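Local coordinates for uncharacterized protein AsqI (Emericella nidulans, PDB 5YY3) that converts cyclopenin-type precursors, including 4'-methoxycyclopenin, into viridicatins as a zinc-dependent cyclopenase of aspoquinolone biosynthesis, releasing methyl isocyanate, at residues Leu125-Asp130 with Pro591-Tyr596; Met191-Ala196 with Asp208-Val213. All blocks are in the same frame, centred on the assembly; numbering follows the deposited sequence.

Interaction 1 (Leu125-Asp130 with Pro591-Tyr596); sequences LTHSKD and PPFHHY
His-127 meets Pro-592 and Phe-593 with one side of its imidazole ring. CB points neither at the loop nor away from it; the ring that follows comes nearer. CG stands beside the backbone N and anti to the carbonyl carbon (chi1 -60°). The ring is then turned so that ND1 and CE1 face the loop. His-127 ND1 lies 3.6 Å from Pro-592 CD, where the approach is oblique to the ring. His-127 CE1 is 3.7 Å from Pro-592 CG. Phe-593 CZ sits at the imidazole edge, near its plane, 3.8 Å from His-127 CE1. The two aromatic planes are inclined at 39°, an oblique pair. At the far tip NE2 is hydrogen-bonded to Met-191 O of helix 180-193, which would help hold the rotation of the ring.

Thr-126 adds its methyl. Thr-126 CG2 is 3.6 Å from Pro-592 CG and also lies over one face of the His-127 ring, toward the rim. Its OG1 is turned to Gly-122 O within its own helix. Pro-592 follows a cis peptide bond, and its CB points toward the helix. Beyond the segments, Phe-593 stacks on Phe-207. No hydrogen bond joins the two segments, and the contact is buried packing. It seats a loop of the hemocyanin-type ig-like domain on the C-terminal end of helix 114-127, in the domain that in hemocyanins holds copper and here binds zinc. The arrangement is an interdomain joint of a hemocyanin-like fold, with Thr-126 about 9 Å from the zinc ligand His-190, side chain to side chain.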
ATOM      1  N   LEU A 125      13.298 -46.919  -0.687  1.00 32.26           N
ATOM      2  CA  LEU A 125      11.921 -47.324  -0.400  1.00 30.00           C
ATOM      3  C   LEU A 125      10.996 -47.050  -1.581  1.00 32.08           C
ATOM      4  O   LEU A 125      10.191 -47.904  -1.949  1.00 36.71           O
ATOM      5  CB  LEU A 125      11.400 -46.607   0.850  1.00 32.31           C
ATOM      6  CG  LEU A 125      12.085 -47.004   2.159  1.00 32.92           C
ATOM      7  CD1 LEU A 125      11.636 -46.117   3.312  1.00 28.60           C
ATOM      8  CD2 LEU A 125      11.826 -48.466   2.475  1.00 32.88           C
ATOM      9  N   THR A 126      11.125 -45.874  -2.191  1.00 31.72           N
ATOM     10  CA  THR A 126      10.245 -45.494  -3.301  1.00 35.98           C
ATOM     11  C   THR A 126      10.309 -46.472  -4.475  1.00 36.77           C
ATOM     12  O   THR A 126       9.294 -46.742  -5.131  1.00 41.54           O
ATOM     13  CB  THR A 126      10.570 -44.067  -3.816  1.00 35.02           C
ATOM     14  OG1 THR A 126      10.301 -43.113  -2.781  1.00 32.34           O
ATOM     15  CG2 THR A 126       9.740 -43.715  -5.054  1.00 30.49           C
ATOM     16  N   HIS A 127      11.493 -47.026  -4.726  1.00 37.74           N
ATOM     17  CA  HIS A 127      11.697 -47.844  -5.918  1.00 35.18           C
ATOM     18  C   HIS A 127      11.871 -49.334  -5.621  1.00 32.14           C
ATOM     19  O   HIS A 127      12.064 -50.129  -6.533  1.00 36.71           O
ATOM     20  CB  HIS A 127      12.890 -47.310  -6.699  1.00 36.83           C
ATOM     21  CG  HIS A 127      12.720 -45.890  -7.144  1.00 36.70           C
ATOM     22  ND1 HIS A 127      12.111 -45.555  -8.334  1.00 36.20           N
ATOM     23  CD2 HIS A 127      13.062 -44.723  -6.550  1.00 35.64           C
ATOM     24  CE1 HIS A 127      12.092 -44.240  -8.457  1.00 37.19           C
ATOM     25  NE2 HIS A 127      12.661 -43.710  -7.391  1.00 34.75           N
ATOM     26  N   SER A 128      11.778 -49.703  -4.347  1.00 35.51           N
ATOM     27  CA  SER A 128      11.762 -51.108  -3.952  1.00 36.39           C
ATOM     28  C   SER A 128      10.429 -51.784  -4.243  1.00 40.27           C
ATOM     29  O   SER A 128       9.386 -51.372  -3.713  1.00 42.23           O
ATOM     30  CB  SER A 128      12.059 -51.249  -2.468  1.00 35.95           C
ATOM     31  OG  SER A 128      11.518 -52.473  -1.997  1.00 39.97           O
ATOM     32  N   LYS A 129      10.462 -52.830  -5.065  1.00 39.13           N
ATOM     33  CA  LYS A 129       9.252 -53.575  -5.390  1.00 37.54           C
ATOM     34  C   LYS A 129       8.683 -54.215  -4.135  1.00 43.28           C
ATOM     35  O   LYS A 129       7.463 -54.301  -3.966  1.00 42.96           O
ATOM     36  CB  LYS A 129       9.520 -54.638  -6.450  1.00 42.04           C
ATOM     37  CG  LYS A 129       8.269 -55.454  -6.797  1.00 56.09           C
ATOM     38  CD  LYS A 129       8.259 -55.962  -8.239  1.00 55.04           C
ATOM     39  CE  LYS A 129       7.020 -56.806  -8.493  1.00 61.62           C
ATOM     40  NZ  LYS A 129       7.142 -57.678  -9.700  1.00 64.92           N
ATOM     41  N   ASP A 130       9.569 -54.647  -3.241  1.00 46.45           N
ATOM     42  CA  ASP A 130       9.124 -55.196  -1.962  1.00 47.89           C
ATOM     43  C   ASP A 130       8.348 -54.142  -1.174  1.00 45.98           C
ATOM     44  O   ASP A 130       7.260 -54.415  -0.669  1.00 48.71           O
ATOM     45  CB  ASP A 130      10.307 -55.706  -1.131  1.00 44.52           C
ATOM     46  CG  ASP A 130       9.872 -56.648  -0.016  1.00 44.04           C
ATOM     47  OD1 ASP A 130       8.963 -57.476  -0.253  1.00 46.56           O
ATOM     48  OD2 ASP A 130      10.430 -56.551   1.104  1.00 47.58           O
ATOM     49  N   PRO A 591       5.332 -48.601 -11.503  1.00 50.41           N
ATOM     50  CA  PRO A 591       5.503 -47.735 -10.335  1.00 54.90           C
ATOM     51  C   PRO A 591       6.988 -47.452 -10.030  1.00 52.14           C
ATOM     52  O   PRO A 591       7.822 -48.346 -10.199  1.00 51.49           O
ATOM     53  CB  PRO A 591       4.835 -48.542  -9.217  1.00 49.43           C
ATOM     54  CG  PRO A 591       3.724 -49.261  -9.925  1.00 46.84           C
ATOM     55  CD  PRO A 591       4.253 -49.586 -11.309  1.00 50.39           C
ATOM     56  N   PRO A 592       7.309 -46.214  -9.597  1.00 48.33           N
ATOM     57  CA  PRO A 592       6.339 -45.138  -9.347  1.00 49.68           C
ATOM     58  C   PRO A 592       6.209 -44.120 -10.495  1.00 51.51           C
ATOM     59  O   PRO A 592       5.842 -42.966 -10.242  1.00 48.50           O
ATOM     60  CB  PRO A 592       6.909 -44.463  -8.096  1.00 43.58           C
ATOM     61  CG  PRO A 592       8.408 -44.581  -8.295  1.00 43.60           C
ATOM     62  CD  PRO A 592       8.653 -45.859  -9.102  1.00 43.70           C
ATOM     63  N   PHE A 593       6.495 -44.539 -11.724  1.00 52.40           N
ATOM     64  CA  PHE A 593       6.499 -43.632 -12.875  1.00 47.16           C
ATOM     65  C   PHE A 593       5.206 -43.658 -13.714  1.00 48.65           C
ATOM     66  O   PHE A 593       5.131 -43.031 -14.773  1.00 51.49           O
ATOM     67  CB  PHE A 593       7.683 -43.961 -13.785  1.00 47.90           C
ATOM     68  CG  PHE A 593       9.031 -43.668 -13.179  1.00 54.92           C
ATOM     69  CD1 PHE A 593       9.494 -42.362 -13.072  1.00 48.27           C
ATOM     70  CD2 PHE A 593       9.857 -44.704 -12.755  1.00 53.93           C
ATOM     71  CE1 PHE A 593      10.744 -42.096 -12.533  1.00 50.60           C
ATOM     72  CE2 PHE A 593      11.115 -44.446 -12.219  1.00 51.12           C
ATOM     73  CZ  PHE A 593      11.559 -43.142 -12.107  1.00 51.46           C
ATOM     74  N   HIS A 594       4.195 -44.372 -13.239  1.00 45.95           N
ATOM     75  CA  HIS A 594       2.969 -44.602 -14.002  1.00 46.59           C
ATOM     76  C   HIS A 594       2.049 -43.383 -14.202  1.00 47.19           C
ATOM     77  O   HIS A 594       1.051 -43.472 -14.927  1.00 46.50           O
ATOM     78  CB  HIS A 594       2.163 -45.722 -13.331  1.00 49.96           C
ATOM     79  CG  HIS A 594       2.117 -45.626 -11.838  1.00 48.16           C
ATOM     80  ND1 HIS A 594       3.253 -45.646 -11.052  1.00 49.02           N
ATOM     81  CD2 HIS A 594       1.072 -45.517 -10.984  1.00 47.19           C
ATOM     82  CE1 HIS A 594       2.908 -45.548  -9.782  1.00 49.42           C
ATOM     83  NE2 HIS A 594       1.591 -45.473  -9.709  1.00 46.69           N
ATOM     84  N   HIS A 595       2.369 -42.256 -13.567  1.00 45.04           N
ATOM     85  CA  HIS A 595       1.519 -41.065 -13.649  1.00 40.16           C
ATOM     86  C   HIS A 595       1.879 -40.112 -14.777  1.00 40.41           C
ATOM     87  O   HIS A 595       1.151 -39.167 -15.060  1.00 45.67           O
ATOM     88  CB  HIS A 595       1.568 -40.293 -12.338  1.00 36.07           C
ATOM     89  CG  HIS A 595       1.001 -41.045 -11.181  1.00 33.68           C
ATOM     90  ND1 HIS A 595      -0.345 -41.044 -10.888  1.00 32.91           N
ATOM     91  CD2 HIS A 595       1.596 -41.825 -10.246  1.00 32.09           C
ATOM     92  CE1 HIS A 595      -0.555 -41.797  -9.819  1.00 36.85           C
ATOM     93  NE2 HIS A 595       0.607 -42.280  -9.410  1.00 33.47           N
ATOM     94  N   TYR A 596       3.011 -40.343 -15.415  1.00 46.70           N
ATOM     95  CA  TYR A 596       3.520 -39.360 -16.353  1.00 53.53           C
ATOM     96  C   TYR A 596       3.601 -39.970 -17.760  1.00 62.33           C
ATOM     97  O   TYR A 596       4.415 -39.558 -18.592  1.00 64.89           O
ATOM     98  CB  TYR A 596       4.881 -38.829 -15.856  1.00 51.50           C
ATOM     99  CG  TYR A 596       4.788 -37.930 -14.612  1.00 46.21           C
ATOM    100  CD1 TYR A 596       3.896 -36.855 -14.567  1.00 44.53           C
ATOM    101  CD2 TYR A 596       5.591 -38.158 -13.490  1.00 39.44           C
ATOM    102  CE1 TYR A 596       3.802 -36.019 -13.433  1.00 41.50           C
ATOM    103  CE2 TYR A 596       5.509 -37.335 -12.354  1.00 44.15           C
ATOM    104  CZ  TYR A 596       4.609 -36.265 -12.333  1.00 48.19           C
ATOM    105  OH  TYR A 596       4.512 -35.437 -11.224  1.00 37.57           O
TER

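Interaction 2 (Met191-Ala196 with Asp208-Val213); sequences MVYRGA and DRHGEV
His-210 turns the edge of its imidazole to the face of the Tyr-193 phenol. This is a T-shaped pair, with ring centroids 5.0 Å apart and planes at 77°. The imidazole atom over the phenol face is His-210 ND1, 3.6 Å from Tyr-193 CE1 and displaced toward the rim of the phenol.

Tyr-193 reaches across because its CG is anti to the backbone N (chi1 -178°), which sends the ring out from the end of helix 180-193. The ring runs past the first turn of helix 210-231. Its edge meets the His-210 backbone carbonyl: Tyr-193 CE1 is 3.4 Å from His-210 O, which lies in the plane of the phenol. The hydroxyl continues to Asp-332, whose carboxylate it hydrogen-bonds. Trp-189 stacks on the Tyr-193 ring.

His-210 is set differently. Its CG lies beside the backbone N and anti to the carbonyl carbon (chi1 -84°). This turns the imidazole edge toward the chain that leaves helix 180-193. There it meets a row of backbone oxygens. His-210 CE1 is 3.1 Å from Tyr-193 O, which lies in the imidazole plane. His-210 CE1 is also 3.4 Å from Gly-195 O. Ala-196 O is near the edge too, 3.7 Å from His-210 NE2. Phe-207 forms a further edge-to-face pair with His-210.

The contact has no hydrogen bond between its segments. CE1 sits between two ring nitrogens, so its C-H is probably polarised and suited to facing carbonyl oxygens. The chemistry implies weakly polar and aromatic packing close to the metal site: the Tyr-193 side chain is about 5 Å from that of the zinc ligand His-190 and about 7 Å from that of His-218.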
ATOM      1  N   MET A 191      12.104 -38.051  -4.676  1.00 29.68           N
ATOM      2  CA  MET A 191      12.387 -39.455  -4.443  1.00 32.19           C
ATOM      3  C   MET A 191      11.945 -40.260  -5.659  1.00 32.46           C
ATOM      4  O   MET A 191      12.645 -41.172  -6.097  1.00 32.40           O
ATOM      5  CB  MET A 191      11.697 -39.964  -3.186  1.00 27.04           C
ATOM      6  CG  MET A 191      12.106 -39.212  -1.937  1.00 30.10           C
ATOM      7  SD  MET A 191      11.202 -39.839  -0.525  1.00 34.32           S
ATOM      8  CE  MET A 191      11.447 -38.548   0.673  1.00 34.13           C
ATOM      9  N   VAL A 192      10.785 -39.917  -6.209  1.00 33.55           N
ATOM     10  CA  VAL A 192      10.298 -40.595  -7.401  1.00 32.23           C
ATOM     11  C   VAL A 192      11.242 -40.382  -8.574  1.00 35.46           C
ATOM     12  O   VAL A 192      11.668 -41.336  -9.228  1.00 37.04           O
ATOM     13  CB  VAL A 192       8.894 -40.118  -7.788  1.00 30.90           C
ATOM     14  CG1 VAL A 192       8.562 -40.533  -9.234  1.00 32.90           C
ATOM     15  CG2 VAL A 192       7.881 -40.696  -6.833  1.00 30.34           C
ATOM     16  N   TYR A 193      11.573 -39.120  -8.817  1.00 35.02           N
ATOM     17  CA  TYR A 193      12.331 -38.715  -9.991  1.00 34.64           C
ATOM     18  C   TYR A 193      13.759 -39.288 -10.005  1.00 39.76           C
ATOM     19  O   TYR A 193      14.252 -39.691 -11.060  1.00 39.80           O
ATOM     20  CB  TYR A 193      12.372 -37.185 -10.066  1.00 32.62           C
ATOM     21  CG  TYR A 193      13.093 -36.646 -11.272  1.00 37.64           C
ATOM     22  CD1 TYR A 193      12.447 -36.555 -12.508  1.00 37.67           C
ATOM     23  CD2 TYR A 193      14.425 -36.227 -11.186  1.00 35.87           C
ATOM     24  CE1 TYR A 193      13.097 -36.058 -13.625  1.00 36.00           C
ATOM     25  CE2 TYR A 193      15.087 -35.728 -12.303  1.00 35.42           C
ATOM     26  CZ  TYR A 193      14.420 -35.648 -13.522  1.00 37.13           C
ATOM     27  OH  TYR A 193      15.075 -35.164 -14.643  1.00 38.36           O
ATOM     28  N   ARG A 194      14.401 -39.339  -8.836  1.00 37.13           N
ATOM     29  CA  ARG A 194      15.824 -39.705  -8.729  1.00 38.81           C
ATOM     30  C   ARG A 194      16.121 -41.197  -8.875  1.00 46.20           C
ATOM     31  O   ARG A 194      17.282 -41.616  -8.793  1.00 50.18           O
ATOM     32  CB  ARG A 194      16.390 -39.235  -7.394  1.00 40.14           C
ATOM     33  CG  ARG A 194      16.762 -37.774  -7.369  1.00 45.29           C
ATOM     34  CD  ARG A 194      16.979 -37.329  -5.948  1.00 41.60           C
ATOM     35  NE  ARG A 194      17.283 -35.905  -5.873  1.00 44.62           N
ATOM     36  CZ  ARG A 194      17.544 -35.264  -4.737  1.00 42.18           C
ATOM     37  NH1 ARG A 194      17.547 -35.921  -3.575  1.00 34.94           N
ATOM     38  NH2 ARG A 194      17.812 -33.964  -4.764  1.00 51.28           N
ATOM     39  N   GLY A 195      15.082 -42.000  -9.070  1.00 46.05           N
ATOM     40  CA  GLY A 195      15.272 -43.409  -9.346  1.00 43.78           C
ATOM     41  C   GLY A 195      15.490 -43.606 -10.834  1.00 49.11           C
ATOM     42  O   GLY A 195      14.926 -42.867 -11.657  1.00 50.62           O
ATOM     43  N   ALA A 196      16.305 -44.606 -11.173  1.00 54.44           N
ATOM     44  CA  ALA A 196      16.684 -44.877 -12.557  1.00 54.74           C
ATOM     45  C   ALA A 196      15.484 -45.287 -13.412  1.00 50.31           C
ATOM     46  O   ALA A 196      15.398 -44.918 -14.584  1.00 52.84           O
ATOM     47  CB  ALA A 196      17.758 -45.951 -12.599  1.00 52.76           C
ATOM     48  N   ASP A 208      11.368 -43.539 -19.907  1.00 58.60           N
ATOM     49  CA  ASP A 208      12.201 -42.897 -20.931  1.00 57.90           C
ATOM     50  C   ASP A 208      12.328 -41.375 -20.822  1.00 52.09           C
ATOM     51  O   ASP A 208      13.310 -40.786 -21.282  1.00 47.41           O
ATOM     52  CB  ASP A 208      11.635 -43.215 -22.323  1.00 57.80           C
ATOM     53  CG  ASP A 208      11.927 -44.631 -22.765  1.00 71.34           C
ATOM     54  OD1 ASP A 208      11.012 -45.483 -22.689  1.00 70.34           O
ATOM     55  OD2 ASP A 208      13.074 -44.890 -23.191  1.00 77.12           O
ATOM     56  N   ARG A 209      11.317 -40.741 -20.239  1.00 52.61           N
ATOM     57  CA  ARG A 209      11.100 -39.311 -20.445  1.00 49.84           C
ATOM     58  C   ARG A 209      11.407 -38.431 -19.233  1.00 39.13           C
ATOM     59  O   ARG A 209      10.628 -37.540 -18.915  1.00 40.73           O
ATOM     60  CB  ARG A 209       9.645 -39.087 -20.887  1.00 49.20           C
ATOM     61  CG  ARG A 209       9.256 -39.803 -22.180  1.00 46.84           C
ATOM     62  CD  ARG A 209      10.025 -39.243 -23.385  1.00 50.92           C
ATOM     63  NE  ARG A 209       9.822 -40.030 -24.608  1.00 60.54           N
ATOM     64  CZ  ARG A 209      10.174 -39.631 -25.831  1.00 64.35           C
ATOM     65  NH1 ARG A 209      10.751 -38.446 -26.011  1.00 61.54           N
ATOM     66  NH2 ARG A 209       9.952 -40.415 -26.884  1.00 67.90           N
ATOM     67  N   HIS A 210      12.531 -38.678 -18.563  1.00 39.33           N
ATOM     68  CA  HIS A 210      12.932 -37.877 -17.396  1.00 38.93           C
ATOM     69  C   HIS A 210      12.969 -36.384 -17.708  1.00 31.99           C
ATOM     70  O   HIS A 210      12.498 -35.565 -16.925  1.00 34.23           O
ATOM     71  CB  HIS A 210      14.315 -38.294 -16.869  1.00 38.72           C
ATOM     72  CG  HIS A 210      14.301 -39.466 -15.936  1.00 44.60           C
ATOM     73  ND1 HIS A 210      14.185 -39.327 -14.567  1.00 45.79           N
ATOM     74  CD2 HIS A 210      14.426 -40.793 -16.171  1.00 48.47           C
ATOM     75  CE1 HIS A 210      14.219 -40.519 -14.002  1.00 41.74           C
ATOM     76  NE2 HIS A 210      14.368 -41.426 -14.950  1.00 45.65           N
ATOM     77  N   GLY A 211      13.533 -36.040 -18.860  1.00 30.23           N
ATOM     78  CA  GLY A 211      13.770 -34.654 -19.205  1.00 32.60           C
ATOM     79  C   GLY A 211      12.486 -33.924 -19.510  1.00 31.96           C
ATOM     80  O   GLY A 211      12.328 -32.755 -19.176  1.00 27.43           O
ATOM     81  N   GLU A 212      11.571 -34.631 -20.153  1.00 32.28           N
ATOM     82  CA  GLU A 212      10.256 -34.105 -20.489  1.00 31.47           C
ATOM     83  C   GLU A 212       9.446 -33.796 -19.244  1.00 27.37           C
ATOM     84  O   GLU A 212       8.871 -32.724 -19.112  1.00 30.73           O
ATOM     85  CB  GLU A 212       9.510 -35.112 -21.344  1.00 35.11           C
ATOM     86  CG  GLU A 212       8.586 -34.498 -22.336  1.00 32.79           C
ATOM     87  CD  GLU A 212       7.891 -35.549 -23.145  1.00 42.88           C
ATOM     88  OE1 GLU A 212       6.870 -36.088 -22.657  1.00 37.84           O
ATOM     89  OE2 GLU A 212       8.398 -35.858 -24.245  1.00 47.80           O
ATOM     90  N   VAL A 213       9.410 -34.767 -18.341  1.00 27.93           N
ATOM     91  CA  VAL A 213       8.774 -34.632 -17.041  1.00 24.53           C
ATOM     92  C   VAL A 213       9.379 -33.515 -16.165  1.00 29.41           C
ATOM     93  O   VAL A 213       8.654 -32.720 -15.568  1.00 25.40           O
ATOM     94  CB  VAL A 213       8.854 -35.971 -16.298  1.00 28.15           C
ATOM     95  CG1 VAL A 213       8.571 -35.800 -14.832  1.00 33.76           C
ATOM     96  CG2 VAL A 213       7.884 -36.969 -16.928  1.00 32.78           C
TER

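Overall arrangement
From the N terminus, the chain first supplies 125-130, at the end of helix 114-127. It then runs through helix 180-193 to 191-196. Interaction 2 closes a short loop of 11 residues between 191-196 and 208-213, joining the end of helix 180-193 to the start of helix 210-231. These helices carry the zinc ligands His-186, His-190 and His-218. Interaction 1 closes only at 591-596, with 460 residues between its segments, so its loop encloses that of interaction 2. It ties the helical part to the loop after strand 571-580. The two centres are 11 Å apart, and they touch: Phe-593 CZ lies 3.4 Å from Val-192 O.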